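Local structure of ECXA (Escherichia coli, 4L63) at residues 104-109 and 114-119; 158-163 and 168-173. The protein binds a zinc ion through three histidines and is probably a zinc-dependent metallopeptidase of the metzincin type. All coordinates share one frame; numbering follows the deposited sequence.

Overall arrangement
The two contacts follow one another along the chain; contact 1 lies beside the zinc site and touches contact 2 at Glu161. Contact 1 is the antiparallel hairpin of strands 104-107 and 115-119 at one edge of the mixed sheet, with 104-107 the outermost strand within this chain. It is partly buried: one face packs on helix 146-165, while the other carries exposed Ile107 and Arg115. Contact 2 lies nearer the centre of the chain and joins that same helix to the loop after it. Regular backbone pairing dominates the hairpin, whereas metal coordination and one backbone bond tie helix to loop. Thr106 links the two, its OG1 lying 2.6 Å from Glu161 OE1.

Contact 1: 104-109 and 114-119; sequences GSTIFD and SRTRID
Ser114 opens the pairing by turning its hydroxyl back on the other arm of the hairpin: its OG accepts the backbone N-H of Asp109 at 2.8 Å, an almost straight bond (177°), and is also hydrogen-bonded to Tyr29. The torsion that sets this oxygen beside its own backbone N (chi1 -71°) also brings it obliquely near the Phe108 ring. Next, Arg115 forms a hydrogen-bonded pair with Ile107, Ile107 N reaching Arg115 O at 2.7 Å. Their side chains run side by side in the same direction, and Ile107 CD1 meets the guanidinium at its edge, 3.3 Å from Arg115 NH1. On the opposite face, Thr116 and Thr106 form a non-hydrogen-bonded pair in which the hydroxyls join instead: Thr116 OG1 donates to Thr106 OG1 at 2.7 Å. Arg117 restores the backbone pairing, its N bound to Ser105 O at 2.8 Å. With CG between the backbone N and the carbonyl carbon (chi1 65°) and the chain extended to NE, its guanidinium has Ser105 CB over one face toward the rim, 3.3 Å from Arg117 NE, while NH2 is hydrogen-bonded to Thr96. Ile118 closes the register opposite Gly104, its CD1 coming 4.4 Å from Gly104 CA. Strand 115-119 also bonds to strand 91-96, so the hairpin continues the sheet to its edge. Because Thr106 OG1 accepts from Thr116 OG1, its own hydrogen is available for Glu161 OE1, consistent with fixing the rotation of the carboxylate whose OE2 holds the zinc-bound water.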
loop_
_atom_site.group_PDB
_atom_site.type_symbol
_atom_site.label_atom_id
_atom_site.label_comp_id
_atom_site.label_asym_id
_atom_site.label_seq_id
_atom_site.Cartn_x
_atom_site.Cartn_y
_atom_site.Cartn_z
ATOM N N GLY A 104 -1.112 -29.754 18.575
ATOM C CA GLY A 104 -0.804 -28.756 19.585
ATOM C C GLY A 104 -2.009 -27.930 20.000
ATOM O O GLY A 104 -3.050 -27.951 19.337
ATOM N N SER A 105 -1.857 -27.190 21.094
ATOM C CA SER A 105 -2.950 -26.405 21.661
ATOM C C SER A 105 -2.432 -25.354 22.649
ATOM O O SER A 105 -1.526 -25.631 23.440
ATOM C CB SER A 105 -3.955 -27.334 22.353
ATOM O OG SER A 105 -5.040 -26.612 22.904
ATOM N N THR A 106 -3.011 -24.155 22.607
ATOM C CA THR A 106 -2.591 -23.070 23.496
ATOM C C THR A 106 -3.779 -22.326 24.100
ATOM O O THR A 106 -4.737 -21.991 23.399
ATOM C CB THR A 106 -1.689 -22.046 22.753
ATOM O OG1 THR A 106 -0.443 -22.663 22.410
ATOM C CG2 THR A 106 -1.415 -20.821 23.616
ATOM N N ILE A 107 -3.714 -22.071 25.403
ATOM C CA ILE A 107 -4.685 -21.208 26.065
ATOM C C ILE A 107 -4.096 -19.826 26.328
ATOM O O ILE A 107 -3.184 -19.681 27.142
ATOM C CB ILE A 107 -5.160 -21.791 27.404
ATOM C CG1 ILE A 107 -5.830 -23.149 27.205
ATOM C CG2 ILE A 107 -6.106 -20.819 28.096
ATOM C CD1 ILE A 107 -6.452 -23.699 28.486
ATOM N N PHE A 108 -4.617 -18.814 25.641
ATOM C CA PHE A 108 -4.173 -17.442 25.864
ATOM C C PHE A 108 -4.878 -16.855 27.074
ATOM O O PHE A 108 -6.100 -16.696 27.079
ATOM C CB PHE A 108 -4.427 -16.567 24.633
ATOM C CG PHE A 108 -3.910 -15.156 24.775
ATOM C CD1 PHE A 108 -2.557 -14.881 24.650
ATOM C CD2 PHE A 108 -4.779 -14.106 25.034
ATOM C CE1 PHE A 108 -2.079 -13.583 24.775
ATOM C CE2 PHE A 108 -4.312 -12.808 25.155
ATOM C CZ PHE A 108 -2.958 -12.547 25.031
ATOM N N ASP A 109 -4.094 -16.531 28.094
ATOM C CA ASP A 109 -4.628 -16.031 29.355
ATOM C C ASP A 109 -4.141 -14.613 29.645
ATOM O O ASP A 109 -2.954 -14.394 29.894
ATOM C CB ASP A 109 -4.240 -16.970 30.498
ATOM C CG ASP A 109 -4.681 -16.453 31.850
ATOM O OD1 ASP A 109 -5.706 -15.741 31.916
ATOM O OD2 ASP A 109 -4.001 -16.763 32.851
ATOM N N SER A 114 -0.628 -18.108 30.433
ATOM C CA SER A 114 -0.916 -18.755 29.163
ATOM C C SER A 114 -0.237 -20.118 29.119
ATOM O O SER A 114 0.917 -20.258 29.534
ATOM C CB SER A 114 -0.451 -17.882 27.996
ATOM O OG SER A 114 -1.288 -16.749 27.861
ATOM N N ARG A 115 -0.956 -21.124 28.634
ATOM C CA ARG A 115 -0.433 -22.480 28.630
ATOM C C ARG A 115 -0.404 -23.080 27.233
ATOM O O ARG A 115 -1.390 -23.026 26.494
ATOM C CB ARG A 115 -1.252 -23.373 29.569
ATOM C CG ARG A 115 -2.044 -22.618 30.632
ATOM C CD ARG A 115 -2.853 -23.569 31.502
ATOM N NE ARG A 115 -3.847 -24.312 30.729
ATOM C CZ ARG A 115 -4.351 -25.488 31.093
ATOM N NH1 ARG A 115 -5.246 -26.097 30.327
ATOM N NH2 ARG A 115 -3.958 -26.057 32.224
ATOM N N THR A 116 0.741 -23.647 26.873
ATOM C CA THR A 116 0.878 -24.365 25.616
ATOM C C THR A 116 1.117 -25.846 25.872
ATOM O O THR A 116 2.006 -26.215 26.636
ATOM C CB THR A 116 2.029 -23.807 24.764
ATOM O OG1 THR A 116 1.618 -22.579 24.151
ATOM C CG2 THR A 116 2.419 -24.798 23.679
ATOM N N ARG A 117 0.320 -26.695 25.233
ATOM C CA ARG A 117 0.514 -28.132 25.358
ATOM C C ARG A 117 0.831 -28.778 24.007
ATOM O O ARG A 117 0.262 -28.417 22.974
ATOM C CB ARG A 117 -0.719 -28.787 25.993
ATOM C CG ARG A 117 -1.976 -28.701 25.158
ATOM C CD ARG A 117 -3.159 -29.331 25.865
ATOM N NE ARG A 117 -4.344 -29.305 25.015
ATOM C CZ ARG A 117 -4.638 -30.257 24.134
ATOM N NH1 ARG A 117 -5.729 -30.164 23.390
ATOM N NH2 ARG A 117 -3.837 -31.303 23.994
ATOM N N ILE A 118 1.774 -29.714 24.027
ATOM C CA ILE A 118 2.099 -30.524 22.862
ATOM C C ILE A 118 1.678 -31.958 23.131
ATOM O O ILE A 118 2.316 -32.665 23.914
ATOM C CB ILE A 118 3.607 -30.488 22.522
ATOM C CG1 ILE A 118 4.032 -29.084 22.086
ATOM C CG2 ILE A 118 3.935 -31.512 21.436
ATOM C CD1 ILE A 118 3.393 -28.614 20.804
ATOM N N ASP A 119 0.591 -32.382 22.502
ATOM C CA ASP A 119 0.113 -33.746 22.672
ATOM C C ASP A 119 1.133 -34.718 22.105
ATOM O O ASP A 119 1.649 -34.513 21.014
ATOM C CB ASP A 119 -1.243 -33.938 21.995
ATOM C CG ASP A 119 -1.990 -35.140 22.531
ATOM O OD1 ASP A 119 -1.821 -36.246 21.974
ATOM O OD2 ASP A 119 -2.743 -34.978 23.513
#

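Contact 2: 158-163 and 168-173; sequences IKHEIG and LLHNNE. With ZN (zinc ion), chain G.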
loop_
_atom_site.group_PDB
_atom_site.type_symbol
_atom_site.label_atom_id
_atom_site.label_comp_id
_atom_site.label_asym_id
_atom_site.label_seq_id
_atom_site.Cartn_x
_atom_site.Cartn_y
_atom_site.Cartn_z
ATOM N N ILE A 158 5.217 -25.990 17.414
ATOM C CA ILE A 158 5.655 -25.165 18.535
ATOM C C ILE A 158 5.702 -23.679 18.161
ATOM O O ILE A 158 5.169 -22.849 18.887
ATOM C CB ILE A 158 7.034 -25.624 19.060
ATOM C CG1 ILE A 158 6.901 -27.002 19.712
ATOM C CG2 ILE A 158 7.587 -24.624 20.052
ATOM C CD1 ILE A 158 8.131 -27.466 20.468
ATOM N N LYS A 159 6.316 -23.348 17.027
ATOM C CA LYS A 159 6.337 -21.967 16.537
ATOM C C LYS A 159 4.932 -21.391 16.360
ATOM O O LYS A 159 4.670 -20.242 16.727
ATOM C CB LYS A 159 7.099 -21.879 15.215
ATOM C CG LYS A 159 8.578 -22.176 15.348
ATOM C CD LYS A 159 9.230 -22.329 13.995
ATOM C CE LYS A 159 10.581 -22.999 14.132
ATOM N NZ LYS A 159 11.396 -22.802 12.912
ATOM N N HIS A 160 4.035 -22.199 15.803
ATOM C CA HIS A 160 2.632 -21.820 15.644
ATOM C C HIS A 160 1.987 -21.528 17.005
ATOM O O HIS A 160 1.317 -20.512 17.173
ATOM C CB HIS A 160 1.875 -22.928 14.903
ATOM C CG HIS A 160 0.401 -22.694 14.777
ATOM N ND1 HIS A 160 -0.162 -22.022 13.713
ATOM C CD2 HIS A 160 -0.626 -23.060 15.580
ATOM C CE1 HIS A 160 -1.476 -21.981 13.870
ATOM N NE2 HIS A 160 -1.781 -22.604 14.996
ATOM N N GLU A 161 2.214 -22.402 17.981
ATOM C CA GLU A 161 1.643 -22.203 19.311
ATOM C C GLU A 161 2.239 -20.968 20.012
ATOM O O GLU A 161 1.531 -20.276 20.747
ATOM C CB GLU A 161 1.831 -23.458 20.171
ATOM C CG GLU A 161 1.057 -24.688 19.674
ATOM C CD GLU A 161 -0.401 -24.397 19.324
ATOM O OE1 GLU A 161 -1.104 -23.765 20.139
ATOM O OE2 GLU A 161 -0.847 -24.813 18.233
ATOM N N ILE A 162 3.523 -20.694 19.777
ATOM C CA ILE A 162 4.155 -19.452 20.249
ATOM C C ILE A 162 3.407 -18.217 19.730
ATOM O O ILE A 162 3.231 -17.228 20.444
ATOM C CB ILE A 162 5.633 -19.326 19.791
ATOM C CG1 ILE A 162 6.463 -20.553 20.170
ATOM C CG2 ILE A 162 6.264 -18.073 20.381
ATOM C CD1 ILE A 162 6.706 -20.714 21.629
ATOM N N GLY A 163 2.987 -18.274 18.472
ATOM C CA GLY A 163 2.183 -17.206 17.896
ATOM C C GLY A 163 0.967 -16.914 18.761
ATOM O O GLY A 163 0.642 -15.751 19.019
ATOM N N LEU A 168 -1.595 -13.815 18.846
ATOM C CA LEU A 168 -2.130 -13.991 17.497
ATOM C C LEU A 168 -3.157 -15.117 17.446
ATOM O O LEU A 168 -3.116 -16.061 18.243
ATOM C CB LEU A 168 -1.008 -14.270 16.498
ATOM C CG LEU A 168 0.039 -13.159 16.395
ATOM C CD1 LEU A 168 1.033 -13.465 15.287
ATOM C CD2 LEU A 168 -0.625 -11.804 16.176
ATOM N N LEU A 169 -4.087 -14.999 16.506
ATOM C CA LEU A 169 -5.068 -16.045 16.256
ATOM C C LEU A 169 -4.795 -16.604 14.863
ATOM O O LEU A 169 -3.682 -16.459 14.352
ATOM C CB LEU A 169 -6.489 -15.494 16.392
ATOM C CG LEU A 169 -6.798 -14.951 17.799
ATOM C CD1 LEU A 169 -8.070 -14.122 17.800
ATOM C CD2 LEU A 169 -6.904 -16.081 18.824
ATOM N N HIS A 170 -5.786 -17.242 14.246
ATOM C CA HIS A 170 -5.590 -17.776 12.896
ATOM C C HIS A 170 -5.953 -16.769 11.824
ATOM O O HIS A 170 -6.777 -15.888 12.055
ATOM C CB HIS A 170 -6.421 -19.038 12.689
ATOM C CG HIS A 170 -6.028 -20.164 13.589
ATOM N ND1 HIS A 170 -6.952 -20.966 14.218
ATOM C CD2 HIS A 170 -4.810 -20.619 13.964
ATOM C CE1 HIS A 170 -6.320 -21.867 14.951
ATOM N NE2 HIS A 170 -5.021 -21.680 14.810
ATOM N N ASN A 171 -5.367 -16.941 10.641
ATOM C CA ASN A 171 -5.552 -15.999 9.528
ATOM C C ASN A 171 -7.010 -15.713 9.199
ATOM O O ASN A 171 -7.349 -14.596 8.799
ATOM C CB ASN A 171 -4.825 -16.513 8.276
ATOM C CG ASN A 171 -5.528 -17.697 7.619
ATOM O OD1 ASN A 171 -5.730 -18.737 8.241
ATOM N ND2 ASN A 171 -5.850 -17.558 6.326
ATOM N N ASN A 172 -7.880 -16.704 9.380
ATOM C CA ASN A 172 -9.259 -16.556 8.937
ATOM C C ASN A 172 -10.239 -16.292 10.073
ATOM O O ASN A 172 -11.451 -16.510 9.922
ATOM C CB ASN A 172 -9.701 -17.803 8.155
ATOM C CG ASN A 172 -9.479 -19.099 8.932
ATOM O OD1 ASN A 172 -9.220 -19.083 10.142
ATOM N ND2 ASN A 172 -9.611 -20.232 8.240
ATOM N N GLU A 173 -9.728 -15.819 11.209
ATOM C CA GLU A 173 -10.585 -15.655 12.384
ATOM C C GLU A 173 -10.909 -14.201 12.722
ATOM O O GLU A 173 -11.375 -13.901 13.828
ATOM C CB GLU A 173 -9.954 -16.361 13.586
ATOM C CG GLU A 173 -10.144 -17.879 13.514
ATOM C CD GLU A 173 -9.316 -18.651 14.522
ATOM O OE1 GLU A 173 -8.443 -18.044 15.184
ATOM O OE2 GLU A 173 -9.547 -19.878 14.646
HETATM ZN ZN ZN G . -3.599 -22.520 16.079
HETATM O O HOH W 1 -3.405 -24.476 17.609
#
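His160 reaches across to His170 through the zinc ion that both bind. From CB, the side chain leaves helix 146-165 with CG anti to the backbone N (chi1 176°), which carries the ring out toward the loop. ND1, on the side of the ring turned from the metal, is hydrogen-bonded to the carbonyl oxygen of Ile198. CE1 comes 3.6 Å from His170 CD2, while CD2 lies 3.1 Å from the zinc. At the tip, His160 NE2 binds the zinc at 2.1 Å, as does His170 NE2, and the two nitrogens are drawn to 3.4 Å from each other. The rings meet rim to rim, their planes at 22°, with neither over the face of the other. His164 supplies the third histidine ligand, and a water held by Glu161 OE2 lies 2.5 Å from the metal. Glu173 holds His170 twice, OE2 accepting from ND1 at 2.8 Å and OE1 from the backbone N, both met from above the carboxylate plane. Nearer the end of the helix, Leu168 N donates to Gly163 O, tying the loop to the helix as the chain turns back. The spacing of the histidines fits the extended zinc-binding motif of metzincins, in which the glutamate after the first histidine polarises the metal-bound water. Here Glu161, the water and the zinc are arranged consistently with that role, and the Glu173 carboxylate fixes the rotation of the His170 ring and may make it a somewhat more electron-rich ligand.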